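RNA polymerase ECF-subfamily sigma factor (Streptomyces venezuelae, PDB 6DXO) is an ECF sigma factor that probably directs RNA polymerase to specific promoters for aerial mycelium formation and is bound to its anti-sigma factor in this complex. Local coordinates at residues R97-N100 with P101-E105; C106-L109 with R110-G114; Q113-S116 with V117-A121; A130-T133 with L134-R137. All coordinates share one frame; numbering follows the deposited sequence.

All four contacts are local and lie in series through sigma region 4. From the N-terminal side, contact 1 turns the chain from helix 89-98 into helix 101-112, contact 2 spans the second half of that helix and its exit, and contact 3, sharing Gln113 and Gly114 with contact 2, closes the loop that starts helix 117-124. Contact 4 is a stretch within helix 128-144. None nests in another; they join through space. Leu99 packs on Val107 between contacts 1 and 2, Leu134 meets Gln103 and Cys106, and Ile131 meets Val117 and Ala121. Arg110 ties three contacts together, reaching Leu115 of contact 3 and Gln135 of contact 4.

Contact 1 of 4, residues R97-N100 with P101-E105; sequences RRLN and PQQQE
A nearly straight side chain carries the Gln104 amide back to Arg97 and Leu99: its CG stands opposite the backbone nitrogen (chi1 -167°) and the chain stays extended beyond it, whereas Asn100 turns CG in between its own nitrogen and carbonyl carbon (chi1 78°), which brings OD1 to Gln103. This is an N-cap, with Asn100 placed right before helix 101-112 where helix 89-98 has ended. Asn100 OD1 accepts from Gln103 N at 2.8 Å. Asparagine suits the place because its short carboxamide can stand in for the missing preceding turn, and Pro101 suits the next because it has no N-H to satisfy. The regular helix bonds begin with Gln104 N, 2.8 Å from Asn100 O.

Gln104 works at both ends of its amide. NE2 donates to Leu99 O at 3.3 Å, a bond lying close to the amide plane of the glutamine but tilted from the carbonyl plane of Leu99. OE1 takes a weak bond from Arg97 NE, also 3.3 Å long, while the guanidinium makes a salt bridge to Asp42, which lies in the probable polymerase core binding motif. A leucine in place of Gln104 would probably leave Leu99 O without this donor and Arg97 NE without its weak acceptor. A water also joins Gln103 OE1, 2.6 Å away, to Asn100 N.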
ATOM      1  N   ARG A  97     -10.968   5.090  -8.748  1.00 34.99           N
ATOM      2  CA  ARG A  97     -10.885   5.489  -7.349  1.00 38.71           C
ATOM      3  C   ARG A  97     -11.998   6.465  -6.960  1.00 41.37           C
ATOM      4  O   ARG A  97     -12.258   6.672  -5.778  1.00 42.17           O
ATOM      5  CB  ARG A  97      -9.508   6.090  -7.041  1.00 46.43           C
ATOM      6  CG  ARG A  97      -8.445   5.061  -6.694  1.00 55.26           C
ATOM      7  CD  ARG A  97      -8.126   5.079  -5.200  1.00 64.52           C
ATOM      8  NE  ARG A  97      -9.303   4.830  -4.369  1.00 68.14           N
ATOM      9  CZ  ARG A  97      -9.318   4.930  -3.042  1.00 67.09           C
ATOM     10  NH1 ARG A  97      -8.217   5.275  -2.390  1.00 69.30           N
ATOM     11  NH2 ARG A  97     -10.430   4.686  -2.365  1.00 61.55           N
ATOM     12  N   ARG A  98     -12.658   7.051  -7.958  1.00 45.02           N
ATOM     13  CA  ARG A  98     -13.723   8.029  -7.715  1.00 46.11           C
ATOM     14  C   ARG A  98     -15.118   7.408  -7.565  1.00 45.05           C
ATOM     15  O   ARG A  98     -16.034   8.051  -7.050  1.00 44.22           O
ATOM     16  CB  ARG A  98     -13.735   9.099  -8.810  1.00 54.59           C
ATOM     17  CG  ARG A  98     -12.503   9.993  -8.826  1.00 61.62           C
ATOM     18  CD  ARG A  98     -12.663  11.116  -9.834  1.00 70.81           C
ATOM     19  NE  ARG A  98     -12.760  10.608 -11.198  1.00 79.50           N
ATOM     20  CZ  ARG A  98     -11.857  10.839 -12.145  1.00 85.29           C
ATOM     21  NH1 ARG A  98     -10.793  11.581 -11.877  1.00 87.30           N
ATOM     22  NH2 ARG A  98     -12.024  10.337 -13.359  1.00 87.43           N
ATOM     23  N   LEU A  99     -15.280   6.165  -8.014  1.00 37.00           N
ATOM     24  CA  LEU A  99     -16.561   5.473  -7.876  1.00 31.08           C
ATOM     25  C   LEU A  99     -16.915   5.303  -6.412  1.00 36.28           C
ATOM     26  O   LEU A  99     -16.032   5.255  -5.557  1.00 37.42           O
ATOM     27  CB  LEU A  99     -16.509   4.091  -8.543  1.00 28.89           C
ATOM     28  CG  LEU A  99     -16.128   4.035 -10.019  1.00 28.90           C
ATOM     29  CD1 LEU A  99     -15.871   2.591 -10.449  1.00 23.26           C
ATOM     30  CD2 LEU A  99     -17.206   4.681 -10.882  1.00 34.66           C
ATOM     31  N   ASN A 100     -18.208   5.201  -6.117  1.00 34.25           N
ATOM     32  CA  ASN A 100     -18.646   4.930  -4.758  1.00 37.75           C
ATOM     33  C   ASN A 100     -18.157   3.544  -4.338  1.00 44.72           C
ATOM     34  O   ASN A 100     -17.722   2.765  -5.185  1.00 42.17           O
ATOM     35  CB  ASN A 100     -20.171   5.051  -4.641  1.00 43.88           C
ATOM     36  CG  ASN A 100     -20.901   3.832  -5.174  1.00 51.72           C
ATOM     37  OD1 ASN A 100     -20.349   3.053  -5.948  1.00 54.39           O
ATOM     38  ND2 ASN A 100     -22.154   3.665  -4.763  1.00 54.09           N
ATOM     39  N   PRO A 101     -18.204   3.244  -3.030  1.00 49.32           N
ATOM     40  CA  PRO A 101     -17.711   1.967  -2.498  1.00 49.29           C
ATOM     41  C   PRO A 101     -18.207   0.730  -3.260  1.00 41.74           C
ATOM     42  O   PRO A 101     -17.383  -0.086  -3.677  1.00 39.70           O
ATOM     43  CB  PRO A 101     -18.228   1.960  -1.049  1.00 51.62           C
ATOM     44  CG  PRO A 101     -19.161   3.145  -0.936  1.00 55.07           C
ATOM     45  CD  PRO A 101     -18.693   4.122  -1.955  1.00 54.41           C
ATOM     46  N   GLN A 102     -19.518   0.591  -3.439  1.00 37.41           N
ATOM     47  CA  GLN A 102     -20.062  -0.581  -4.125  1.00 35.68           C
ATOM     48  C   GLN A 102     -19.563  -0.724  -5.568  1.00 31.52           C
ATOM     49  O   GLN A 102     -19.114  -1.800  -5.976  1.00 30.34           O
ATOM     50  CB  GLN A 102     -21.593  -0.569  -4.090  1.00 41.25           C
ATOM     51  CG  GLN A 102     -22.175  -0.750  -2.703  1.00 52.15           C
ATOM     52  CD  GLN A 102     -21.881  -2.120  -2.121  1.00 63.56           C
ATOM     53  OE1 GLN A 102     -22.576  -3.091  -2.415  1.00 68.53           O
ATOM     54  NE2 GLN A 102     -20.848  -2.204  -1.291  1.00 66.27           N
ATOM     55  N   GLN A 103     -19.656   0.351  -6.343  1.00 30.75           N
ATOM     56  CA  GLN A 103     -19.224   0.310  -7.737  1.00 33.81           C
ATOM     57  C   GLN A 103     -17.712   0.114  -7.857  1.00 27.43           C
ATOM     58  O   GLN A 103     -17.233  -0.593  -8.750  1.00 24.78           O
ATOM     59  CB  GLN A 103     -19.656   1.579  -8.481  1.00 34.98           C
ATOM     60  CG  GLN A 103     -21.169   1.719  -8.615  1.00 33.99           C
ATOM     61  CD  GLN A 103     -21.586   2.971  -9.368  1.00 35.19           C
ATOM     62  OE1 GLN A 103     -20.754   3.755  -9.806  1.00 35.16           O
ATOM     63  NE2 GLN A 103     -22.896   3.154  -9.527  1.00 40.54           N
ATOM     64  N   GLN A 104     -16.957   0.729  -6.955  1.00 27.32           N
ATOM     65  CA  GLN A 104     -15.502   0.567  -7.003  1.00 23.36           C
ATOM     66  C   GLN A 104     -15.097  -0.890  -6.760  1.00 23.84           C
ATOM     67  O   GLN A 104     -14.334  -1.475  -7.520  1.00 24.29           O
ATOM     68  CB  GLN A 104     -14.798   1.487  -6.004  1.00 30.36           C
ATOM     69  CG  GLN A 104     -13.294   1.559  -6.282  1.00 30.38           C
ATOM     70  CD  GLN A 104     -12.554   2.572  -5.427  1.00 41.25           C
ATOM     71  OE1 GLN A 104     -11.368   2.393  -5.137  1.00 37.74           O
ATOM     72  NE2 GLN A 104     -13.235   3.650  -5.039  1.00 34.49           N
ATOM     73  N   GLU A 105     -15.623  -1.472  -5.692  1.00 23.36           N
ATOM     74  CA  GLU A 105     -15.351  -2.862  -5.370  1.00 28.92           C
ATOM     75  C   GLU A 105     -15.790  -3.806  -6.488  1.00 23.82           C
ATOM     76  O   GLU A 105     -15.104  -4.786  -6.779  1.00 21.49           O
ATOM     77  CB  GLU A 105     -16.052  -3.258  -4.073  1.00 28.33           C
ATOM     78  CG  GLU A 105     -15.818  -4.704  -3.685  1.00 34.99           C
ATOM     79  CD  GLU A 105     -16.294  -5.009  -2.284  1.00 46.90           C
ATOM     80  OE1 GLU A 105     -17.031  -4.170  -1.717  1.00 53.42           O
ATOM     81  OE2 GLU A 105     -15.927  -6.080  -1.751  1.00 47.37           O
TER
HETATM   82  O   HOH W   1     -19.977   5.896  -8.596  1.00 39.72           O

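Contact 2 of 4, residues C106-L109 with R110-G114; sequences CVTL and RFLQG
The helix bonds change spacing here: Arg110 N reaches Cys106 O in the ordinary four-residue step at 2.9 Å, but Gln113 N reaches five residues back to Thr108 O at 2.8 Å, and between them Leu112 N makes only weak bonds to Val107 O and Thr108 O. This is a wider pi-type turn. Phe111 lays CD1 against Val107 CB at 4.1 Å, a loose apolar contact. Arg110 presses CB and CG on Cys106 O, then bends at chi2 (-81°) and chi3 (-69°), folding its chain beside the phenyl group. Its CB sits over the centre of the Phe111 ring, 3.8 Å above the plane.

Helix 101-112 precedes the helix-turn-helix that region 4 forms, as in its relatives, from helices 117-124 and 128-144, and Arg110 ties it to the loop before the first and to the second: NH1 bonds to Leu115 O, and NE to Gln135 OE1. Arginine suits such a place because one long chain can donate in two directions. Thr108 turns CG2 to Leu112 CD1, 4.2 Å away, while its OG1 bonds back to Gln104 O. Leu112 packs on Val65 of the other chain. Beyond the helix, Gly114 takes a positive phi (74°), which costs glycine little.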
ATOM      1  N   CYS A 106     -16.937  -3.523  -7.105  1.00 21.03           N
ATOM      2  CA  CYS A 106     -17.428  -4.383  -8.181  1.00 22.06           C
ATOM      3  C   CYS A 106     -16.449  -4.404  -9.360  1.00 21.99           C
ATOM      4  O   CYS A 106     -16.038  -5.469  -9.819  1.00 21.23           O
ATOM      5  CB  CYS A 106     -18.827  -3.953  -8.646  1.00 26.92           C
ATOM      6  SG  CYS A 106     -19.636  -5.141  -9.759  1.00 28.29           S
ATOM      7  N   VAL A 107     -16.060  -3.231  -9.848  1.00 21.42           N
ATOM      8  CA  VAL A 107     -15.127  -3.178 -10.976  1.00 23.22           C
ATOM      9  C   VAL A 107     -13.756  -3.771 -10.624  1.00 22.34           C
ATOM     10  O   VAL A 107     -13.111  -4.389 -11.460  1.00 22.93           O
ATOM     11  CB  VAL A 107     -14.945  -1.748 -11.555  1.00 31.87           C
ATOM     12  CG1 VAL A 107     -16.259  -1.209 -12.104  1.00 25.37           C
ATOM     13  CG2 VAL A 107     -14.346  -0.809 -10.526  1.00 34.98           C
ATOM     14  N   THR A 108     -13.316  -3.580  -9.388  1.00 17.09           N
ATOM     15  CA  THR A 108     -12.014  -4.101  -8.962  1.00 17.71           C
ATOM     16  C   THR A 108     -12.026  -5.629  -8.948  1.00 18.29           C
ATOM     17  O   THR A 108     -11.175  -6.278  -9.547  1.00 16.18           O
ATOM     18  CB  THR A 108     -11.649  -3.573  -7.580  1.00 16.41           C
ATOM     19  OG1 THR A 108     -11.615  -2.137  -7.631  1.00 21.56           O
ATOM     20  CG2 THR A 108     -10.271  -4.089  -7.153  1.00 20.58           C
ATOM     21  N   LEU A 109     -13.023  -6.203  -8.296  1.00 16.18           N
ATOM     22  CA  LEU A 109     -13.148  -7.660  -8.276  1.00 14.00           C
ATOM     23  C   LEU A 109     -13.351  -8.255  -9.673  1.00 16.85           C
ATOM     24  O   LEU A 109     -12.702  -9.234 -10.021  1.00 17.86           O
ATOM     25  CB  LEU A 109     -14.290  -8.078  -7.358  1.00 17.37           C
ATOM     26  CG  LEU A 109     -14.161  -7.844  -5.850  1.00 17.76           C
ATOM     27  CD1 LEU A 109     -15.542  -7.964  -5.226  1.00 18.24           C
ATOM     28  CD2 LEU A 109     -13.203  -8.822  -5.220  1.00 20.43           C
ATOM     29  N   ARG A 110     -14.262  -7.678 -10.458  1.00 18.07           N
ATOM     30  CA  ARG A 110     -14.587  -8.246 -11.778  1.00 17.78           C
ATOM     31  C   ARG A 110     -13.462  -8.107 -12.798  1.00 25.11           C
ATOM     32  O   ARG A 110     -13.151  -9.051 -13.539  1.00 22.03           O
ATOM     33  CB  ARG A 110     -15.853  -7.602 -12.359  1.00 21.42           C
ATOM     34  CG  ARG A 110     -17.138  -7.983 -11.654  1.00 17.24           C
ATOM     35  CD  ARG A 110     -17.665  -9.341 -12.120  1.00 21.41           C
ATOM     36  NE  ARG A 110     -18.151  -9.277 -13.494  1.00 24.88           N
ATOM     37  CZ  ARG A 110     -17.641  -9.961 -14.513  1.00 31.94           C
ATOM     38  NH1 ARG A 110     -16.621 -10.791 -14.330  1.00 33.02           N
ATOM     39  NH2 ARG A 110     -18.159  -9.819 -15.722  1.00 36.87           N
ATOM     40  N   PHE A 111     -12.855  -6.927 -12.850  1.00 23.27           N
ATOM     41  CA  PHE A 111     -11.985  -6.623 -13.977  1.00 21.98           C
ATOM     42  C   PHE A 111     -10.513  -6.538 -13.595  1.00 27.63           C
ATOM     43  O   PHE A 111      -9.655  -6.958 -14.359  1.00 33.05           O
ATOM     44  CB  PHE A 111     -12.470  -5.363 -14.691  1.00 23.10           C
ATOM     45  CG  PHE A 111     -13.917  -5.435 -15.098  1.00 24.00           C
ATOM     46  CD1 PHE A 111     -14.835  -4.507 -14.620  1.00 30.32           C
ATOM     47  CD2 PHE A 111     -14.368  -6.460 -15.917  1.00 26.46           C
ATOM     48  CE1 PHE A 111     -16.176  -4.582 -14.979  1.00 32.80           C
ATOM     49  CE2 PHE A 111     -15.713  -6.541 -16.278  1.00 34.09           C
ATOM     50  CZ  PHE A 111     -16.614  -5.602 -15.809  1.00 32.16           C
ATOM     51  N   LEU A 112     -10.226  -6.031 -12.403  1.00 21.47           N
ATOM     52  CA  LEU A 112      -8.839  -6.006 -11.932  1.00 23.16           C
ATOM     53  C   LEU A 112      -8.399  -7.346 -11.329  1.00 30.11           C
ATOM     54  O   LEU A 112      -7.236  -7.713 -11.418  1.00 36.06           O
ATOM     55  CB  LEU A 112      -8.617  -4.855 -10.950  1.00 22.71           C
ATOM     56  CG  LEU A 112      -8.767  -3.462 -11.572  1.00 26.44           C
ATOM     57  CD1 LEU A 112      -8.561  -2.375 -10.530  1.00 28.68           C
ATOM     58  CD2 LEU A 112      -7.798  -3.276 -12.738  1.00 32.42           C
ATOM     59  N   GLN A 113      -9.332  -8.092 -10.737  1.00 19.62           N
ATOM     60  CA  GLN A 113      -8.986  -9.386 -10.158  1.00 17.50           C
ATOM     61  C   GLN A 113      -9.417 -10.541 -11.070  1.00 21.00           C
ATOM     62  O   GLN A 113      -8.989 -11.683 -10.899  1.00 22.71           O
ATOM     63  CB  GLN A 113      -9.666  -9.531  -8.800  1.00 21.88           C
ATOM     64  CG  GLN A 113      -9.124  -8.565  -7.771  1.00 24.81           C
ATOM     65  CD  GLN A 113      -7.991  -9.149  -7.003  1.00 25.35           C
ATOM     66  OE1 GLN A 113      -6.892  -9.329  -7.530  1.00 33.82           O
ATOM     67  NE2 GLN A 113      -8.244  -9.461  -5.739  1.00 31.76           N
ATOM     68  N   GLY A 114     -10.286 -10.233 -12.021  1.00 22.52           N
ATOM     69  CA  GLY A 114     -10.783 -11.242 -12.933  1.00 18.07           C
ATOM     70  C   GLY A 114     -11.790 -12.220 -12.342  1.00 23.70           C
ATOM     71  O   GLY A 114     -11.946 -13.327 -12.865  1.00 21.21           O
TER

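Contact 3 of 4, residues Q113-S116 with V117-A121; sequences QGLS and VAETA
Glu119 folds back from the first turn of helix 117-124 over Leu115 and Ser116, and its atoms meet these two residues in turn. CB lies 3.8 Å from Leu115 CG, the two side chains crossing at about a right angle. CG and CD then pass Ser116 OG, CD coming within 3.3 Å of it. At the tip OE1 accepts from Ser116 N, a 2.8 Å bond nearly straight at the hydrogen (169°), although the donor comes from above the carboxylate plane; OE2 stays 3.9 Å from Ser116 OG.

The return bond runs from Glu119 N to Ser116 OG at 3.0 Å. Together the pair make a capping box, in which each residue's side chain accepts from the other's backbone N-H. Serine fits because its small hydroxyl, at chi1 68°, sits near enough to the backbone to meet that N-H; glutamate fits because it has the length to return. Ser116 O receives two donors from Thr120: the backbone N at 2.8 Å and OG1 at 3.0 Å, the hydroxyl from above the carbonyl plane. Leu115 leans on Leu109 of the preceding helix, tying the cap to it. Since the carboxylate lies at the N-terminal end of a helix, its negative charge is probably stabilised by the helix dipole.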
ATOM      1  N   GLN A 113      -9.332  -8.092 -10.737  1.00 19.62           N
ATOM      2  CA  GLN A 113      -8.986  -9.386 -10.158  1.00 17.50           C
ATOM      3  C   GLN A 113      -9.417 -10.541 -11.070  1.00 21.00           C
ATOM      4  O   GLN A 113      -8.989 -11.683 -10.899  1.00 22.71           O
ATOM      5  CB  GLN A 113      -9.666  -9.531  -8.800  1.00 21.88           C
ATOM      6  CG  GLN A 113      -9.124  -8.565  -7.771  1.00 24.81           C
ATOM      7  CD  GLN A 113      -7.991  -9.149  -7.003  1.00 25.35           C
ATOM      8  OE1 GLN A 113      -6.892  -9.329  -7.530  1.00 33.82           O
ATOM      9  NE2 GLN A 113      -8.244  -9.461  -5.739  1.00 31.76           N
ATOM     10  N   GLY A 114     -10.286 -10.233 -12.021  1.00 22.52           N
ATOM     11  CA  GLY A 114     -10.783 -11.242 -12.933  1.00 18.07           C
ATOM     12  C   GLY A 114     -11.790 -12.220 -12.342  1.00 23.70           C
ATOM     13  O   GLY A 114     -11.946 -13.327 -12.865  1.00 21.21           O
ATOM     14  N   LEU A 115     -12.472 -11.841 -11.260  1.00 20.22           N
ATOM     15  CA  LEU A 115     -13.516 -12.712 -10.705  1.00 19.17           C
ATOM     16  C   LEU A 115     -14.759 -12.714 -11.597  1.00 18.08           C
ATOM     17  O   LEU A 115     -15.119 -11.688 -12.170  1.00 18.18           O
ATOM     18  CB  LEU A 115     -13.910 -12.308  -9.275  1.00 18.43           C
ATOM     19  CG  LEU A 115     -13.103 -12.986  -8.168  1.00 23.38           C
ATOM     20  CD1 LEU A 115     -11.623 -12.626  -8.303  1.00 26.74           C
ATOM     21  CD2 LEU A 115     -13.642 -12.586  -6.801  1.00 26.31           C
ATOM     22  N   SER A 116     -15.407 -13.874 -11.706  1.00 19.69           N
ATOM     23  CA  SER A 116     -16.656 -13.982 -12.454  1.00 23.52           C
ATOM     24  C   SER A 116     -17.770 -13.222 -11.748  1.00 24.20           C
ATOM     25  O   SER A 116     -17.622 -12.829 -10.598  1.00 20.90           O
ATOM     26  CB  SER A 116     -17.066 -15.455 -12.620  1.00 23.61           C
ATOM     27  OG  SER A 116     -17.442 -16.050 -11.385  1.00 21.81           O
ATOM     28  N   VAL A 117     -18.898 -13.024 -12.429  1.00 25.88           N
ATOM     29  CA  VAL A 117     -20.089 -12.483 -11.777  1.00 26.99           C
ATOM     30  C   VAL A 117     -20.459 -13.293 -10.533  1.00 27.81           C
ATOM     31  O   VAL A 117     -20.748 -12.728  -9.486  1.00 22.83           O
ATOM     32  CB  VAL A 117     -21.314 -12.444 -12.729  1.00 26.84           C
ATOM     33  CG1 VAL A 117     -22.564 -12.094 -11.949  1.00 26.04           C
ATOM     34  CG2 VAL A 117     -21.083 -11.435 -13.841  1.00 26.64           C
ATOM     35  N   ALA A 118     -20.447 -14.619 -10.646  1.00 22.44           N
ATOM     36  CA  ALA A 118     -20.788 -15.475  -9.510  1.00 22.78           C
ATOM     37  C   ALA A 118     -19.808 -15.341  -8.341  1.00 23.34           C
ATOM     38  O   ALA A 118     -20.221 -15.209  -7.186  1.00 20.85           O
ATOM     39  CB  ALA A 118     -20.897 -16.938  -9.949  1.00 24.13           C
ATOM     40  N   GLU A 119     -18.511 -15.378  -8.641  1.00 18.52           N
ATOM     41  CA  GLU A 119     -17.485 -15.196  -7.616  1.00 23.06           C
ATOM     42  C   GLU A 119     -17.638 -13.821  -6.964  1.00 19.37           C
ATOM     43  O   GLU A 119     -17.631 -13.719  -5.737  1.00 21.85           O
ATOM     44  CB  GLU A 119     -16.072 -15.376  -8.200  1.00 19.01           C
ATOM     45  CG  GLU A 119     -15.718 -16.831  -8.545  1.00 19.47           C
ATOM     46  CD  GLU A 119     -14.727 -16.945  -9.691  1.00 30.02           C
ATOM     47  OE1 GLU A 119     -14.263 -15.943 -10.233  1.00 28.35           O
ATOM     48  OE2 GLU A 119     -14.405 -18.175 -10.075  1.00 32.85           O
ATOM     49  N   THR A 120     -17.804 -12.777  -7.780  1.00 16.41           N
ATOM     50  CA  THR A 120     -18.019 -11.420  -7.259  1.00 19.61           C
ATOM     51  C   THR A 120     -19.259 -11.340  -6.358  1.00 22.52           C
ATOM     52  O   THR A 120     -19.249 -10.723  -5.288  1.00 19.65           O
ATOM     53  CB  THR A 120     -18.111 -10.397  -8.413  1.00 24.10           C
ATOM     54  OG1 THR A 120     -16.864 -10.384  -9.124  1.00 18.99           O
ATOM     55  CG2 THR A 120     -18.400  -8.990  -7.888  1.00 19.38           C
ATOM     56  N   ALA A 121     -20.337 -11.974  -6.789  1.00 21.55           N
ATOM     57  CA  ALA A 121     -21.542 -12.005  -5.968  1.00 25.27           C
ATOM     58  C   ALA A 121     -21.261 -12.599  -4.586  1.00 23.90           C
ATOM     59  O   ALA A 121     -21.677 -12.036  -3.567  1.00 25.93           O
ATOM     60  CB  ALA A 121     -22.658 -12.765  -6.675  1.00 29.70           C
TER

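Contact 4 of 4, residues A130-T133 with L134-R137; sequences AIKT and LQYR
Thr133 CG2 rests over the centre of the Arg137 guanidinium, 3.4 Å above its plane, the two side chains lying side by side and pointing the same way. The methyl gets there because it stands opposite the backbone nitrogen of Thr133, while Arg137 runs straight from CG to NE. Threonine serves both ways here, since OG1, on the other branch, makes a weak bond back to Gly129 O. In the backbone Arg137 N donates to Thr133 O at 3.0 Å.

On another side of the helix, Gln135 brings CG to 3.3 Å from Lys132 O, its first torsion (73°), rare in a helix, setting CG between its own nitrogen and carbonyl carbon and so against that carbonyl. Its N bonds Ile131 O at 2.8 Å. The stretch belongs to helix 128-144, the second helix of the region 4 helix-turn-helix, which in sigma factors of this family is the recognition helix. Gln135 OE1 accepts from Arg110 NE of helix 101-112. Cut back to an alanine here, the side chain would lose its carbonyl, and Arg110 NE would probably be left without that acceptor, its guanidinium then held less firmly, by Leu115 O among others. Farther out, Leu134 is buried against Gln103, Cys106 and Met124, where a branched apolar chain can fill the interface. Ile131 packs on Val117, Thr120 and Ala121 of helix 117-124.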
ATOM      1  N   ALA A 130     -28.002  -8.575  -8.960  1.00 29.81           N
ATOM      2  CA  ALA A 130     -27.512  -7.322  -8.403  1.00 34.38           C
ATOM      3  C   ALA A 130     -26.098  -7.001  -8.902  1.00 28.81           C
ATOM      4  O   ALA A 130     -25.763  -5.835  -9.097  1.00 30.54           O
ATOM      5  CB  ALA A 130     -27.549  -7.354  -6.881  1.00 32.31           C
ATOM      6  N   ILE A 131     -25.274  -8.026  -9.112  1.00 26.78           N
ATOM      7  CA  ILE A 131     -23.930  -7.794  -9.658  1.00 23.17           C
ATOM      8  C   ILE A 131     -23.995  -7.334 -11.121  1.00 24.63           C
ATOM      9  O   ILE A 131     -23.281  -6.425 -11.530  1.00 23.58           O
ATOM     10  CB  ILE A 131     -22.992  -9.032  -9.526  1.00 34.56           C
ATOM     11  CG1 ILE A 131     -22.806  -9.431  -8.058  1.00 31.52           C
ATOM     12  CG2 ILE A 131     -21.628  -8.768 -10.206  1.00 26.81           C
ATOM     13  CD1 ILE A 131     -22.278  -8.325  -7.166  1.00 30.31           C
ATOM     14  N   LYS A 132     -24.859  -7.954 -11.921  1.00 30.58           N
ATOM     15  CA  LYS A 132     -24.973  -7.524 -13.310  1.00 28.35           C
ATOM     16  C   LYS A 132     -25.427  -6.068 -13.397  1.00 30.78           C
ATOM     17  O   LYS A 132     -24.922  -5.303 -14.216  1.00 28.09           O
ATOM     18  CB  LYS A 132     -25.906  -8.440 -14.097  1.00 35.60           C
ATOM     19  CG  LYS A 132     -25.311  -9.794 -14.405  1.00 34.43           C
ATOM     20  CD  LYS A 132     -26.288 -10.659 -15.184  1.00 42.50           C
ATOM     21  CE  LYS A 132     -25.789 -12.092 -15.267  1.00 45.60           C
ATOM     22  NZ  LYS A 132     -26.656 -12.927 -16.136  1.00 40.63           N
ATOM     23  N   THR A 133     -26.388  -5.691 -12.557  1.00 28.77           N
ATOM     24  CA  THR A 133     -26.823  -4.303 -12.496  1.00 28.15           C
ATOM     25  C   THR A 133     -25.674  -3.397 -12.051  1.00 29.18           C
ATOM     26  O   THR A 133     -25.426  -2.342 -12.638  1.00 31.30           O
ATOM     27  CB  THR A 133     -28.003  -4.132 -11.527  1.00 36.15           C
ATOM     28  OG1 THR A 133     -29.127  -4.874 -12.016  1.00 35.61           O
ATOM     29  CG2 THR A 133     -28.387  -2.665 -11.409  1.00 41.14           C
ATOM     30  N   LEU A 134     -24.972  -3.826 -11.008  1.00 29.42           N
ATOM     31  CA  LEU A 134     -23.923  -3.017 -10.396  1.00 28.24           C
ATOM     32  C   LEU A 134     -22.747  -2.766 -11.327  1.00 28.46           C
ATOM     33  O   LEU A 134     -22.215  -1.653 -11.383  1.00 29.35           O
ATOM     34  CB  LEU A 134     -23.447  -3.674  -9.095  1.00 31.72           C
ATOM     35  CG  LEU A 134     -22.400  -2.937  -8.265  1.00 28.04           C
ATOM     36  CD1 LEU A 134     -22.781  -1.469  -8.071  1.00 30.10           C
ATOM     37  CD2 LEU A 134     -22.208  -3.638  -6.924  1.00 31.00           C
ATOM     38  N   GLN A 135     -22.328  -3.794 -12.055  1.00 27.37           N
ATOM     39  CA  GLN A 135     -21.202  -3.641 -12.958  1.00 24.02           C
ATOM     40  C   GLN A 135     -21.581  -2.747 -14.125  1.00 25.09           C
ATOM     41  O   GLN A 135     -20.740  -2.042 -14.674  1.00 28.96           O
ATOM     42  CB  GLN A 135     -20.712  -4.998 -13.462  1.00 24.09           C
ATOM     43  CG  GLN A 135     -21.629  -5.677 -14.470  1.00 30.92           C
ATOM     44  CD  GLN A 135     -21.096  -7.027 -14.878  1.00 31.54           C
ATOM     45  OE1 GLN A 135     -20.033  -7.447 -14.419  1.00 30.11           O
ATOM     46  NE2 GLN A 135     -21.822  -7.714 -15.750  1.00 29.04           N
ATOM     47  N   TYR A 136     -22.861  -2.769 -14.497  1.00 31.71           N
ATOM     48  CA  TYR A 136     -23.324  -1.899 -15.561  1.00 31.30           C
ATOM     49  C   TYR A 136     -23.286  -0.440 -15.114  1.00 28.34           C
ATOM     50  O   TYR A 136     -22.787   0.427 -15.834  1.00 34.55           O
ATOM     51  CB  TYR A 136     -24.729  -2.299 -16.044  1.00 29.98           C
ATOM     52  CG  TYR A 136     -25.302  -1.292 -17.010  1.00 36.55           C
ATOM     53  CD1 TYR A 136     -24.757  -1.134 -18.279  1.00 34.33           C
ATOM     54  CD2 TYR A 136     -26.368  -0.478 -16.645  1.00 38.82           C
ATOM     55  CE1 TYR A 136     -25.260  -0.203 -19.162  1.00 41.48           C
ATOM     56  CE2 TYR A 136     -26.881   0.458 -17.528  1.00 41.96           C
ATOM     57  CZ  TYR A 136     -26.324   0.589 -18.783  1.00 45.24           C
ATOM     58  OH  TYR A 136     -26.823   1.518 -19.664  1.00 46.53           O
ATOM     59  N   ARG A 137     -23.799  -0.173 -13.918  1.00 25.04           N
ATOM     60  CA  ARG A 137     -23.861   1.189 -13.405  1.00 28.33           C
ATOM     61  C   ARG A 137     -22.459   1.715 -13.139  1.00 31.06           C
ATOM     62  O   ARG A 137     -22.199   2.911 -13.267  1.00 32.96           O
ATOM     63  CB  ARG A 137     -24.703   1.251 -12.126  1.00 33.73           C
ATOM     64  CG  ARG A 137     -26.194   1.022 -12.353  1.00 44.32           C
ATOM     65  CD  ARG A 137     -26.951   0.883 -11.039  1.00 53.78           C
ATOM     66  NE  ARG A 137     -28.397   0.779 -11.241  1.00 62.37           N
ATOM     67  CZ  ARG A 137     -29.265   0.434 -10.293  1.00 66.62           C
ATOM     68  NH1 ARG A 137     -28.843   0.146  -9.068  1.00 67.81           N
ATOM     69  NH2 ARG A 137     -30.560   0.367 -10.571  1.00 68.48           N
TER